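PDB 4J1Q: polyketide synthase PksJ from Bacillus subtilis subsp. subtilis, which houses a ketoreductase domain that uses NADPH to reduce alpha- and beta-keto groups stereoselectively on the bacillaene polyketide assembly line. Local coordinates for residues A[287-292]-A[316-321]; A[332-337]-A[379-384]. All blocks are in the same frame, centred on the assembly; numbering follows the deposited sequence.

Contact 1: A[287-292]-A[316-321]; sequences IIHGAG and SGLLHV. With NDP (NADPH dihydro-nicotinamide-adenine-dinucleotide phosphate), chain B.
The imidazole of His289, at the end of strand 286-289, lies against one turn of helix 304-324 and takes the largest part in this contact. Its CG is anti to the backbone N (chi1 -170°), which sends the ring out from the strand toward Gly317 and Leu318. Leu318 CB sits over one face in a CH-pi contact, 4.1 Å from the ring centroid and 20° off the normal, while His289 CE1 comes within 3.5 Å of Leu318 CA. Val321 CG2 meets the same ring at its edge, 4.1 Å from His289 ND1. Gly317 presents bare backbone to the ring, its C 3.7 Å from His289 CE1.

Two residues earlier on the strand, Ile287 CD1 reaches Val321 CG1 at 4.2 Å. His289 NE2 is hydrogen-bonded to Pro313 O in the same helix. Gly290 O accepts a bond from the nicotinamide-ribose hydroxyl O3D of NADPH (3.0 Å). Gly292 N makes a weak one of 3.5 Å to O4B of the adenosine ribose. Ala291 CB lies 3.6 Å from adenine N3A. Apolar and ring contacts thus set strand against helix, while backbone polar groups of the following loop meet the cofactor, as in Rossmann-type dehydrogenases.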
ATOM      1  N   ILE A 287      -3.960   4.753  15.837  1.00 56.51           N
ATOM      2  CA  ILE A 287      -4.854   4.207  14.808  1.00 52.51           C
ATOM      3  C   ILE A 287      -4.129   3.131  14.039  1.00 48.64           C
ATOM      4  O   ILE A 287      -2.987   3.329  13.636  1.00 47.54           O
ATOM      5  CB  ILE A 287      -5.269   5.285  13.809  1.00 51.40           C
ATOM      6  CG1 ILE A 287      -5.772   6.518  14.552  1.00 56.80           C
ATOM      7  CG2 ILE A 287      -6.326   4.768  12.855  1.00 47.80           C
ATOM      8  CD1 ILE A 287      -6.868   7.246  13.823  1.00 54.85           C
ATOM      9  N   ILE A 288      -4.758   1.965  13.902  1.00 46.14           N
ATOM     10  CA  ILE A 288      -4.400   1.019  12.855  1.00 42.81           C
ATOM     11  C   ILE A 288      -5.449   1.086  11.784  1.00 42.16           C
ATOM     12  O   ILE A 288      -6.637   1.008  12.085  1.00 42.54           O
ATOM     13  CB  ILE A 288      -4.347  -0.420  13.375  1.00 43.18           C
ATOM     14  CG1 ILE A 288      -3.047  -0.649  14.155  1.00 46.14           C
ATOM     15  CG2 ILE A 288      -4.439  -1.407  12.233  1.00 42.04           C
ATOM     16  CD1 ILE A 288      -3.263  -1.252  15.514  1.00 45.61           C
ATOM     17  N   HIS A 289      -5.013   1.240  10.534  1.00 39.54           N
ATOM     18  CA  HIS A 289      -5.933   1.118   9.415  1.00 38.62           C
ATOM     19  C   HIS A 289      -5.877  -0.269   8.866  1.00 36.30           C
ATOM     20  O   HIS A 289      -4.943  -0.626   8.181  1.00 33.38           O
ATOM     21  CB  HIS A 289      -5.606   2.136   8.335  1.00 38.07           C
ATOM     22  CG  HIS A 289      -6.657   2.242   7.258  1.00 37.94           C
ATOM     23  ND1 HIS A 289      -7.663   3.124   7.316  1.00 42.67           N
ATOM     24  CD2 HIS A 289      -6.805   1.564   6.069  1.00 37.10           C
ATOM     25  CE1 HIS A 289      -8.412   3.028   6.207  1.00 41.24           C
ATOM     26  NE2 HIS A 289      -7.895   2.062   5.451  1.00 39.61           N
ATOM     27  N   GLY A 290      -6.824  -1.104   9.273  1.00 36.55           N
ATOM     28  CA  GLY A 290      -6.825  -2.495   8.850  1.00 34.81           C
ATOM     29  C   GLY A 290      -7.971  -2.832   7.928  1.00 34.46           C
ATOM     30  O   GLY A 290      -8.072  -3.967   7.475  1.00 35.78           O
ATOM     31  N   ALA A 291      -8.799  -1.844   7.604  1.00 34.54           N
ATOM     32  CA  ALA A 291      -9.954  -2.075   6.709  1.00 36.51           C
ATOM     33  C   ALA A 291      -9.517  -2.431   5.292  1.00 36.60           C
ATOM     34  O   ALA A 291      -8.640  -1.786   4.719  1.00 36.46           O
ATOM     35  CB  ALA A 291     -10.875  -0.862   6.676  1.00 35.80           C
ATOM     36  N   GLY A 292     -10.225  -3.379   4.692  1.00 38.76           N
ATOM     37  CA  GLY A 292      -9.904  -3.841   3.356  1.00 38.03           C
ATOM     38  C   GLY A 292     -10.077  -5.318   3.198  1.00 41.02           C
ATOM     39  O   GLY A 292     -10.266  -6.038   4.169  1.00 60.41           O
ATOM     40  N   SER A 316      -9.561   5.806  -0.526  1.00 37.89           N
ATOM     41  CA  SER A 316     -10.431   6.840   0.003  1.00 38.81           C
ATOM     42  C   SER A 316     -10.650   6.678   1.493  1.00 40.82           C
ATOM     43  O   SER A 316     -10.668   7.678   2.244  1.00 41.78           O
ATOM     44  CB  SER A 316     -11.785   6.842  -0.711  1.00 39.77           C
ATOM     45  OG  SER A 316     -11.650   7.434  -1.977  1.00 41.46           O
ATOM     46  N   GLY A 317     -10.874   5.438   1.916  1.00 38.12           N
ATOM     47  CA  GLY A 317     -11.107   5.158   3.321  1.00 39.88           C
ATOM     48  C   GLY A 317      -9.987   5.711   4.161  1.00 42.36           C
ATOM     49  O   GLY A 317     -10.228   6.332   5.193  1.00 46.65           O
ATOM     50  N   LEU A 318      -8.751   5.526   3.687  1.00 41.30           N
ATOM     51  CA  LEU A 318      -7.572   5.936   4.423  1.00 40.33           C
ATOM     52  C   LEU A 318      -7.447   7.451   4.449  1.00 42.86           C
ATOM     53  O   LEU A 318      -7.213   8.039   5.489  1.00 44.47           O
ATOM     54  CB  LEU A 318      -6.323   5.311   3.804  1.00 41.23           C
ATOM     55  CG  LEU A 318      -5.008   5.656   4.491  1.00 46.64           C
ATOM     56  CD1 LEU A 318      -3.987   4.567   4.291  1.00 48.27           C
ATOM     57  CD2 LEU A 318      -4.470   6.903   3.854  1.00 50.85           C
ATOM     58  N   LEU A 319      -7.614   8.084   3.297  1.00 44.24           N
ATOM     59  CA  LEU A 319      -7.616   9.528   3.237  1.00 47.14           C
ATOM     60  C   LEU A 319      -8.618  10.054   4.251  1.00 50.08           C
ATOM     61  O   LEU A 319      -8.267  10.882   5.080  1.00 50.07           O
ATOM     62  CB  LEU A 319      -7.943  10.014   1.824  1.00 49.93           C
ATOM     63  CG  LEU A 319      -7.977  11.518   1.477  1.00 56.64           C
ATOM     64  CD1 LEU A 319      -7.780  11.746  -0.019  1.00 59.35           C
ATOM     65  CD2 LEU A 319      -9.301  12.157   1.894  1.00 65.85           C
ATOM     66  N   HIS A 320      -9.859   9.564   4.180  1.00 51.11           N
ATOM     67  CA  HIS A 320     -10.956  10.043   5.045  1.00 52.06           C
ATOM     68  C   HIS A 320     -10.602   9.961   6.496  1.00 52.73           C
ATOM     69  O   HIS A 320     -10.889  10.879   7.247  1.00 57.54           O
ATOM     70  CB  HIS A 320     -12.239   9.264   4.802  1.00 49.71           C
ATOM     71  CG  HIS A 320     -12.837   9.478   3.434  1.00 50.49           C
ATOM     72  ND1 HIS A 320     -13.713   8.610   2.883  1.00 50.48           N
ATOM     73  CD2 HIS A 320     -12.634  10.487   2.489  1.00 52.59           C
ATOM     74  CE1 HIS A 320     -14.042   9.030   1.642  1.00 50.96           C
ATOM     75  NE2 HIS A 320     -13.376  10.173   1.398  1.00 51.93           N
ATOM     76  N   VAL A 321     -10.060   8.820   6.915  1.00 50.78           N
ATOM     77  CA  VAL A 321      -9.553   8.658   8.278  1.00 50.71           C
ATOM     78  C   VAL A 321      -8.467   9.677   8.602  1.00 54.58           C
ATOM     79  O   VAL A 321      -8.570  10.428   9.579  1.00 59.56           O
ATOM     80  CB  VAL A 321      -9.009   7.244   8.520  1.00 46.86           C
ATOM     81  CG1 VAL A 321      -8.383   7.136   9.893  1.00 47.75           C
ATOM     82  CG2 VAL A 321     -10.112   6.210   8.339  1.00 46.52           C
TER
HETATM   83  PA  NDP B 501     -10.195  -9.512   7.125  1.00 42.82           P
HETATM   84  O1A NDP B 501     -10.981  -9.476   5.809  1.00 51.22           O
HETATM   85  O2A NDP B 501     -10.412 -10.538   8.194  1.00 35.80           O
HETATM   86  O5B NDP B 501     -10.250  -8.058   7.784  1.00 31.83           O
HETATM   87  C5B NDP B 501     -10.639  -6.918   7.015  1.00 31.17           C
HETATM   88  C4B NDP B 501     -11.742  -6.243   7.813  1.00 24.24           C
HETATM   89  O4B NDP B 501     -12.021  -4.976   7.213  1.00 28.89           O
HETATM   90  C3B NDP B 501     -13.035  -7.036   7.697  1.00 25.25           C
HETATM   91  O3B NDP B 501     -13.389  -7.336   9.076  1.00 35.86           O
HETATM   92  C2B NDP B 501     -14.043  -6.079   7.067  1.00 22.89           C
HETATM   93  O2B NDP B 501     -15.294  -6.083   7.821  1.00 29.46           O
HETATM   94  C1B NDP B 501     -13.419  -4.709   7.259  1.00 19.91           C
HETATM   95  N9A NDP B 501     -13.802  -3.856   6.095  1.00 20.36           N
HETATM   96  C8A NDP B 501     -13.782  -4.210   4.760  1.00 13.95           C
HETATM   97  N7A NDP B 501     -14.209  -3.111   4.026  1.00 16.99           N
HETATM   98  C5A NDP B 501     -14.434  -2.050   4.921  1.00 14.77           C
HETATM   99  C6A NDP B 501     -14.868  -0.734   4.774  1.00 19.31           C
HETATM  100  N6A NDP B 501     -15.208  -0.206   3.554  1.00 17.86           N
HETATM  101  N1A NDP B 501     -14.994   0.054   5.880  1.00 24.24           N
HETATM  102  C2A NDP B 501     -14.736  -0.441   7.116  1.00 18.82           C
HETATM  103  N3A NDP B 501     -14.357  -1.726   7.279  1.00 26.12           N
HETATM  104  C4A NDP B 501     -14.158  -2.543   6.197  1.00 17.05           C
HETATM  105  O3  NDP B 501      -8.634  -9.511   6.718  1.00 37.32           O
HETATM  106  PN  NDP B 501      -7.488  -9.471   7.835  1.00 41.65           P
HETATM  107  O1N NDP B 501      -6.725 -10.770   7.591  1.00 37.32           O
HETATM  108  O2N NDP B 501      -8.038  -9.028   9.178  1.00 43.77           O
HETATM  109  O5D NDP B 501      -6.564  -8.265   7.287  1.00 39.28           O
HETATM  110  C5D NDP B 501      -6.352  -7.046   8.013  1.00 35.06           C
HETATM  111  C4D NDP B 501      -5.597  -6.070   7.082  1.00 40.63           C
HETATM  112  O4D NDP B 501      -4.243  -6.540   6.909  1.00 36.72           O
HETATM  113  C3D NDP B 501      -6.225  -6.043   5.681  1.00 27.77           C
HETATM  114  O3D NDP B 501      -6.274  -4.690   5.171  1.00 30.05           O
HETATM  115  C2D NDP B 501      -5.315  -6.910   4.867  1.00 32.03           C
HETATM  116  O2D NDP B 501      -5.287  -6.422   3.522  1.00 30.21           O
HETATM  117  C1D NDP B 501      -3.946  -6.805   5.554  1.00 36.34           C
HETATM  118  N1N NDP B 501      -3.178  -8.050   5.419  1.00 40.01           N
HETATM  119  C2N NDP B 501      -3.596  -9.214   5.995  1.00 43.51           C
HETATM  120  C3N NDP B 501      -2.884 -10.422   5.813  1.00 35.44           C
HETATM  121  C7N NDP B 501      -3.367 -11.709   6.486  1.00 55.92           C
HETATM  122  O7N NDP B 501      -2.573 -12.654   6.583  1.00 48.88           O
HETATM  123  N7N NDP B 501      -4.656 -11.844   6.877  1.00 38.74           N
HETATM  124  C4N NDP B 501      -1.745 -10.446   4.966  1.00 34.57           C
HETATM  125  C5N NDP B 501      -1.356  -9.235   4.360  1.00 38.42           C
HETATM  126  C6N NDP B 501      -2.106  -8.058   4.602  1.00 40.20           C
HETATM  127  P2B NDP B 501     -16.709  -5.712   7.123  1.00 28.03           P
HETATM  128  O1X NDP B 501     -16.716  -6.622   5.875  1.00 30.05           O
HETATM  129  O2X NDP B 501     -17.649  -6.039   8.277  1.00 30.16           O
HETATM  130  O3X NDP B 501     -16.651  -4.239   6.775  1.00 26.66           O

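Contact 2: A[332-337]-A[379-384]; sequences FFIFFS and ISFNWP. With NDP (NADPH dihydro-nicotinamide-adenine-dinucleotide phosphate), chain B.
The indole edge of Trp383 meets the ring face of Phe336 in an edge-to-face pair where the two parallel strands reach NADPH, planes at 84°, with Trp383 NE1 3.4 Å from Phe336 CD1. Phe381 CB lies over one face of the indole. Farther back on this face of the sheet, the CG2 branch of Ile334, anti to the backbone N, fits against the edge of the Phe381 ring, 3.6 Å from CD1. Ile334 CG1 runs beside Ile379, both pointing the same way.

On the reverse face, Ser380 fits between Phe335 and Ser337: its CB abuts Phe335 CD1 at 3.8 Å and its OG lies 3.3 Å from Ser337 CB. Both serine hydroxyls are hydrogen-bonded to Asp359 OD1, and Asn382 ND2 to OD2 of that carboxylate and to Ser338 O. The parallel ladder includes Phe335 N to Ile379 O (2.8 Å) and a straight bond from Phe381 N to Phe335 O; it ends in weak bonds at Ser337. There Ser337 O comes within 3.4 Å of nicotinamide C6N, and Pro384 O within 3.1 Å of C4N. Largely aromatic packing on the Phe336 face and a serine-asparagine-carboxylate cluster beside Phe335 on the other thus frame the strand ends bordering the nicotinamide.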
ATOM      1  N   PHE A 332       0.781   7.193  17.006  1.00 65.07           N
ATOM      2  CA  PHE A 332       1.051   6.504  15.742  1.00 62.98           C
ATOM      3  C   PHE A 332      -0.164   6.462  14.805  1.00 62.08           C
ATOM      4  O   PHE A 332      -1.315   6.634  15.234  1.00 59.75           O
ATOM      5  CB  PHE A 332       1.581   5.081  15.988  1.00 63.92           C
ATOM      6  CG  PHE A 332       0.658   4.215  16.818  1.00 68.12           C
ATOM      7  CD1 PHE A 332      -0.551   3.761  16.299  1.00 63.79           C
ATOM      8  CD2 PHE A 332       1.015   3.834  18.116  1.00 71.20           C
ATOM      9  CE1 PHE A 332      -1.387   2.961  17.059  1.00 66.48           C
ATOM     10  CE2 PHE A 332       0.183   3.046  18.883  1.00 70.25           C
ATOM     11  CZ  PHE A 332      -1.018   2.606  18.352  1.00 72.21           C
ATOM     12  N   PHE A 333       0.111   6.309  13.513  1.00 54.88           N
ATOM     13  CA  PHE A 333      -0.911   5.967  12.538  1.00 49.57           C
ATOM     14  C   PHE A 333      -0.283   4.901  11.641  1.00 46.17           C
ATOM     15  O   PHE A 333       0.643   5.190  10.891  1.00 44.04           O
ATOM     16  CB  PHE A 333      -1.288   7.210  11.727  1.00 49.50           C
ATOM     17  CG  PHE A 333      -2.616   7.118  11.003  1.00 47.75           C
ATOM     18  CD1 PHE A 333      -3.128   5.896  10.582  1.00 46.62           C
ATOM     19  CD2 PHE A 333      -3.267   8.279  10.603  1.00 49.60           C
ATOM     20  CE1 PHE A 333      -4.305   5.827   9.827  1.00 45.95           C
ATOM     21  CE2 PHE A 333      -4.444   8.220   9.856  1.00 52.20           C
ATOM     22  CZ  PHE A 333      -4.950   6.989   9.438  1.00 46.68           C
ATOM     23  N   ILE A 334      -0.684   3.651  11.848  1.00 44.11           N
ATOM     24  CA  ILE A 334      -0.075   2.522  11.159  1.00 41.80           C
ATOM     25  C   ILE A 334      -1.039   1.885  10.167  1.00 38.98           C
ATOM     26  O   ILE A 334      -2.162   1.537  10.530  1.00 39.05           O
ATOM     27  CB  ILE A 334       0.364   1.445  12.155  1.00 42.28           C
ATOM     28  CG1 ILE A 334       1.625   1.892  12.923  1.00 45.10           C
ATOM     29  CG2 ILE A 334       0.567   0.118  11.446  1.00 40.12           C
ATOM     30  CD1 ILE A 334       1.746   1.249  14.288  1.00 46.74           C
ATOM     31  N   PHE A 335      -0.616   1.777   8.907  1.00 37.39           N
ATOM     32  CA  PHE A 335      -1.432   1.122   7.882  1.00 36.01           C
ATOM     33  C   PHE A 335      -1.058  -0.355   7.829  1.00 36.07           C
ATOM     34  O   PHE A 335       0.119  -0.694   7.721  1.00 37.05           O
ATOM     35  CB  PHE A 335      -1.185   1.738   6.488  1.00 34.49           C
ATOM     36  CG  PHE A 335      -1.067   3.230   6.476  1.00 35.84           C
ATOM     37  CD1 PHE A 335      -0.251   3.858   5.539  1.00 35.93           C
ATOM     38  CD2 PHE A 335      -1.804   4.015   7.346  1.00 37.24           C
ATOM     39  CE1 PHE A 335      -0.087   5.237   5.544  1.00 37.20           C
ATOM     40  CE2 PHE A 335      -1.656   5.391   7.363  1.00 38.93           C
ATOM     41  CZ  PHE A 335      -0.801   6.007   6.457  1.00 39.16           C
ATOM     42  N   PHE A 336      -2.060  -1.214   7.729  1.00 35.58           N
ATOM     43  CA  PHE A 336      -1.806  -2.630   7.448  1.00 35.11           C
ATOM     44  C   PHE A 336      -1.860  -2.939   5.956  1.00 33.95           C
ATOM     45  O   PHE A 336      -2.920  -3.244   5.389  1.00 32.84           O
ATOM     46  CB  PHE A 336      -2.766  -3.533   8.232  1.00 35.11           C
ATOM     47  CG  PHE A 336      -2.389  -3.690   9.688  1.00 38.31           C
ATOM     48  CD1 PHE A 336      -1.330  -2.955  10.233  1.00 38.43           C
ATOM     49  CD2 PHE A 336      -3.056  -4.597  10.495  1.00 39.34           C
ATOM     50  CE1 PHE A 336      -0.976  -3.103  11.559  1.00 43.54           C
ATOM     51  CE2 PHE A 336      -2.711  -4.745  11.823  1.00 41.93           C
ATOM     52  CZ  PHE A 336      -1.659  -4.004  12.362  1.00 42.79           C
ATOM     53  N   SER A 337      -0.713  -2.791   5.305  1.00 33.27           N
ATOM     54  CA  SER A 337      -0.615  -3.006   3.861  1.00 31.65           C
ATOM     55  C   SER A 337      -0.184  -4.455   3.649  1.00 32.11           C
ATOM     56  O   SER A 337      -0.186  -5.249   4.583  1.00 33.13           O
ATOM     57  CB  SER A 337       0.421  -2.021   3.273  1.00 31.44           C
ATOM     58  OG  SER A 337       0.698  -2.281   1.905  1.00 29.67           O
ATOM     59  N   ILE A 379       3.553   4.661   9.776  1.00 50.56           N
ATOM     60  CA  ILE A 379       4.217   3.489   9.228  1.00 47.69           C
ATOM     61  C   ILE A 379       3.228   2.691   8.404  1.00 43.07           C
ATOM     62  O   ILE A 379       2.080   2.522   8.808  1.00 45.52           O
ATOM     63  CB  ILE A 379       4.757   2.583  10.353  1.00 48.88           C
ATOM     64  CG1 ILE A 379       5.682   3.382  11.258  1.00 54.04           C
ATOM     65  CG2 ILE A 379       5.499   1.385   9.775  1.00 48.00           C
ATOM     66  CD1 ILE A 379       6.095   2.642  12.515  1.00 57.44           C
ATOM     67  N   SER A 380       3.693   2.143   7.289  1.00 38.86           N
ATOM     68  CA  SER A 380       2.936   1.149   6.542  1.00 35.88           C
ATOM     69  C   SER A 380       3.700  -0.178   6.579  1.00 36.04           C
ATOM     70  O   SER A 380       4.913  -0.206   6.322  1.00 36.09           O
ATOM     71  CB  SER A 380       2.733   1.620   5.099  1.00 35.10           C
ATOM     72  OG  SER A 380       1.875   0.745   4.337  1.00 31.39           O
ATOM     73  N   PHE A 381       3.025  -1.255   6.980  1.00 34.12           N
ATOM     74  CA  PHE A 381       3.679  -2.561   7.044  1.00 34.73           C
ATOM     75  C   PHE A 381       3.255  -3.358   5.818  1.00 34.18           C
ATOM     76  O   PHE A 381       2.051  -3.580   5.602  1.00 33.52           O
ATOM     77  CB  PHE A 381       3.281  -3.333   8.325  1.00 36.72           C
ATOM     78  CG  PHE A 381       3.933  -2.821   9.595  1.00 37.02           C
ATOM     79  CD1 PHE A 381       3.407  -1.734  10.283  1.00 37.85           C
ATOM     80  CD2 PHE A 381       5.022  -3.470  10.131  1.00 38.23           C
ATOM     81  CE1 PHE A 381       3.982  -1.287  11.471  1.00 39.91           C
ATOM     82  CE2 PHE A 381       5.611  -3.028  11.316  1.00 40.22           C
ATOM     83  CZ  PHE A 381       5.083  -1.939  11.991  1.00 40.71           C
ATOM     84  N   ASN A 382       4.224  -3.841   5.046  1.00 32.73           N
ATOM     85  CA  ASN A 382       3.904  -4.862   4.066  1.00 33.34           C
ATOM     86  C   ASN A 382       3.937  -6.267   4.652  1.00 36.23           C
ATOM     87  O   ASN A 382       5.025  -6.873   4.799  1.00 37.90           O
ATOM     88  CB  ASN A 382       4.826  -4.767   2.858  1.00 34.50           C
ATOM     89  CG  ASN A 382       4.760  -3.423   2.198  1.00 33.41           C
ATOM     90  OD1 ASN A 382       5.539  -2.509   2.530  1.00 33.16           O
ATOM     91  ND2 ASN A 382       3.861  -3.292   1.233  1.00 31.82           N
ATOM     92  N   TRP A 383       2.757  -6.742   5.060  1.00 35.22           N
ATOM     93  CA  TRP A 383       2.632  -8.019   5.761  1.00 36.98           C
ATOM     94  C   TRP A 383       2.614  -9.141   4.781  1.00 37.46           C
ATOM     95  O   TRP A 383       1.945  -9.054   3.731  1.00 35.38           O
ATOM     96  CB  TRP A 383       1.331  -8.082   6.540  1.00 37.04           C
ATOM     97  CG  TRP A 383       1.254  -7.201   7.759  1.00 37.43           C
ATOM     98  CD1 TRP A 383       0.210  -6.356   8.108  1.00 35.92           C
ATOM     99  CD2 TRP A 383       2.194  -7.154   8.902  1.00 39.26           C
ATOM    100  NE1 TRP A 383       0.452  -5.753   9.321  1.00 38.73           N
ATOM    101  CE2 TRP A 383       1.625  -6.195   9.855  1.00 40.49           C
ATOM    102  CE3 TRP A 383       3.397  -7.776   9.209  1.00 41.21           C
ATOM    103  CZ2 TRP A 383       2.232  -5.919  11.075  1.00 42.61           C
ATOM    104  CZ3 TRP A 383       4.032  -7.447  10.412  1.00 44.28           C
ATOM    105  CH2 TRP A 383       3.452  -6.549  11.337  1.00 44.18           C
ATOM    106  N   PRO A 384       3.245 -10.261   5.154  1.00 39.31           N
ATOM    107  CA  PRO A 384       3.002 -11.480   4.421  1.00 40.88           C
ATOM    108  C   PRO A 384       1.708 -12.149   4.897  1.00 41.66           C
ATOM    109  O   PRO A 384       0.998 -11.616   5.771  1.00 38.93           O
ATOM    110  CB  PRO A 384       4.199 -12.330   4.802  1.00 43.68           C
ATOM    111  CG  PRO A 384       4.436 -11.967   6.246  1.00 45.73           C
ATOM    112  CD  PRO A 384       4.121 -10.486   6.324  1.00 43.22           C
TER
HETATM  113  PA  NDP B 501     -10.195  -9.512   7.125  1.00 42.82           P
HETATM  114  O1A NDP B 501     -10.981  -9.476   5.809  1.00 51.22           O
HETATM  115  O2A NDP B 501     -10.412 -10.538   8.194  1.00 35.80           O
HETATM  116  O5B NDP B 501     -10.250  -8.058   7.784  1.00 31.83           O
HETATM  117  C5B NDP B 501     -10.639  -6.918   7.015  1.00 31.17           C
HETATM  118  C4B NDP B 501     -11.742  -6.243   7.813  1.00 24.24           C
HETATM  119  O4B NDP B 501     -12.021  -4.976   7.213  1.00 28.89           O
HETATM  120  C3B NDP B 501     -13.035  -7.036   7.697  1.00 25.25           C
HETATM  121  O3B NDP B 501     -13.389  -7.336   9.076  1.00 35.86           O
HETATM  122  C2B NDP B 501     -14.043  -6.079   7.067  1.00 22.89           C
HETATM  123  O2B NDP B 501     -15.294  -6.083   7.821  1.00 29.46           O
HETATM  124  C1B NDP B 501     -13.419  -4.709   7.259  1.00 19.91           C
HETATM  125  N9A NDP B 501     -13.802  -3.856   6.095  1.00 20.36           N
HETATM  126  C8A NDP B 501     -13.782  -4.210   4.760  1.00 13.95           C
HETATM  127  N7A NDP B 501     -14.209  -3.111   4.026  1.00 16.99           N
HETATM  128  C5A NDP B 501     -14.434  -2.050   4.921  1.00 14.77           C
HETATM  129  C6A NDP B 501     -14.868  -0.734   4.774  1.00 19.31           C
HETATM  130  N6A NDP B 501     -15.208  -0.206   3.554  1.00 17.86           N
HETATM  131  N1A NDP B 501     -14.994   0.054   5.880  1.00 24.24           N
HETATM  132  C2A NDP B 501     -14.736  -0.441   7.116  1.00 18.82           C
HETATM  133  N3A NDP B 501     -14.357  -1.726   7.279  1.00 26.12           N
HETATM  134  C4A NDP B 501     -14.158  -2.543   6.197  1.00 17.05           C
HETATM  135  O3  NDP B 501      -8.634  -9.511   6.718  1.00 37.32           O
HETATM  136  PN  NDP B 501      -7.488  -9.471   7.835  1.00 41.65           P
HETATM  137  O1N NDP B 501      -6.725 -10.770   7.591  1.00 37.32           O
HETATM  138  O2N NDP B 501      -8.038  -9.028   9.178  1.00 43.77           O
HETATM  139  O5D NDP B 501      -6.564  -8.265   7.287  1.00 39.28           O
HETATM  140  C5D NDP B 501      -6.352  -7.046   8.013  1.00 35.06           C
HETATM  141  C4D NDP B 501      -5.597  -6.070   7.082  1.00 40.63           C
HETATM  142  O4D NDP B 501      -4.243  -6.540   6.909  1.00 36.72           O
HETATM  143  C3D NDP B 501      -6.225  -6.043   5.681  1.00 27.77           C
HETATM  144  O3D NDP B 501      -6.274  -4.690   5.171  1.00 30.05           O
HETATM  145  C2D NDP B 501      -5.315  -6.910   4.867  1.00 32.03           C
HETATM  146  O2D NDP B 501      -5.287  -6.422   3.522  1.00 30.21           O
HETATM  147  C1D NDP B 501      -3.946  -6.805   5.554  1.00 36.34           C
HETATM  148  N1N NDP B 501      -3.178  -8.050   5.419  1.00 40.01           N
HETATM  149  C2N NDP B 501      -3.596  -9.214   5.995  1.00 43.51           C
HETATM  150  C3N NDP B 501      -2.884 -10.422   5.813  1.00 35.44           C
HETATM  151  C7N NDP B 501      -3.367 -11.709   6.486  1.00 55.92           C
HETATM  152  O7N NDP B 501      -2.573 -12.654   6.583  1.00 48.88           O
HETATM  153  N7N NDP B 501      -4.656 -11.844   6.877  1.00 38.74           N
HETATM  154  C4N NDP B 501      -1.745 -10.446   4.966  1.00 34.57           C
HETATM  155  C5N NDP B 501      -1.356  -9.235   4.360  1.00 38.42           C
HETATM  156  C6N NDP B 501      -2.106  -8.058   4.602  1.00 40.20           C
HETATM  157  P2B NDP B 501     -16.709  -5.712   7.123  1.00 28.03           P
HETATM  158  O1X NDP B 501     -16.716  -6.622   5.875  1.00 30.05           O
HETATM  159  O2X NDP B 501     -17.649  -6.039   8.277  1.00 30.16           O
HETATM  160  O3X NDP B 501     -16.651  -4.239   6.775  1.00 26.66           O

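Overall arrangement
From the N terminus, strand 286-289 runs into its cofactor-binding loop, and the chain returns through helix 304-324, where contact 1 closes the first loop. That helix leads directly into strand 332-338. After helices 339-343 and 349-370 the chain comes back as strand 377-383, and contact 2 closes a second loop; the two follow in series, neither nesting nor crossing. The centres of contact 1 and contact 2 lie about 11 Å apart. Strands 286-289 and 332-338 are sheet neighbours, with His289 N 2.9 Å from Ile334 O in a probable hydrogen bond, and Val321 packs on Phe333. Contact 1 thus seats a helix on the Rossmann-type sheet, contact 2 extends that sheet, and both reach NADPH.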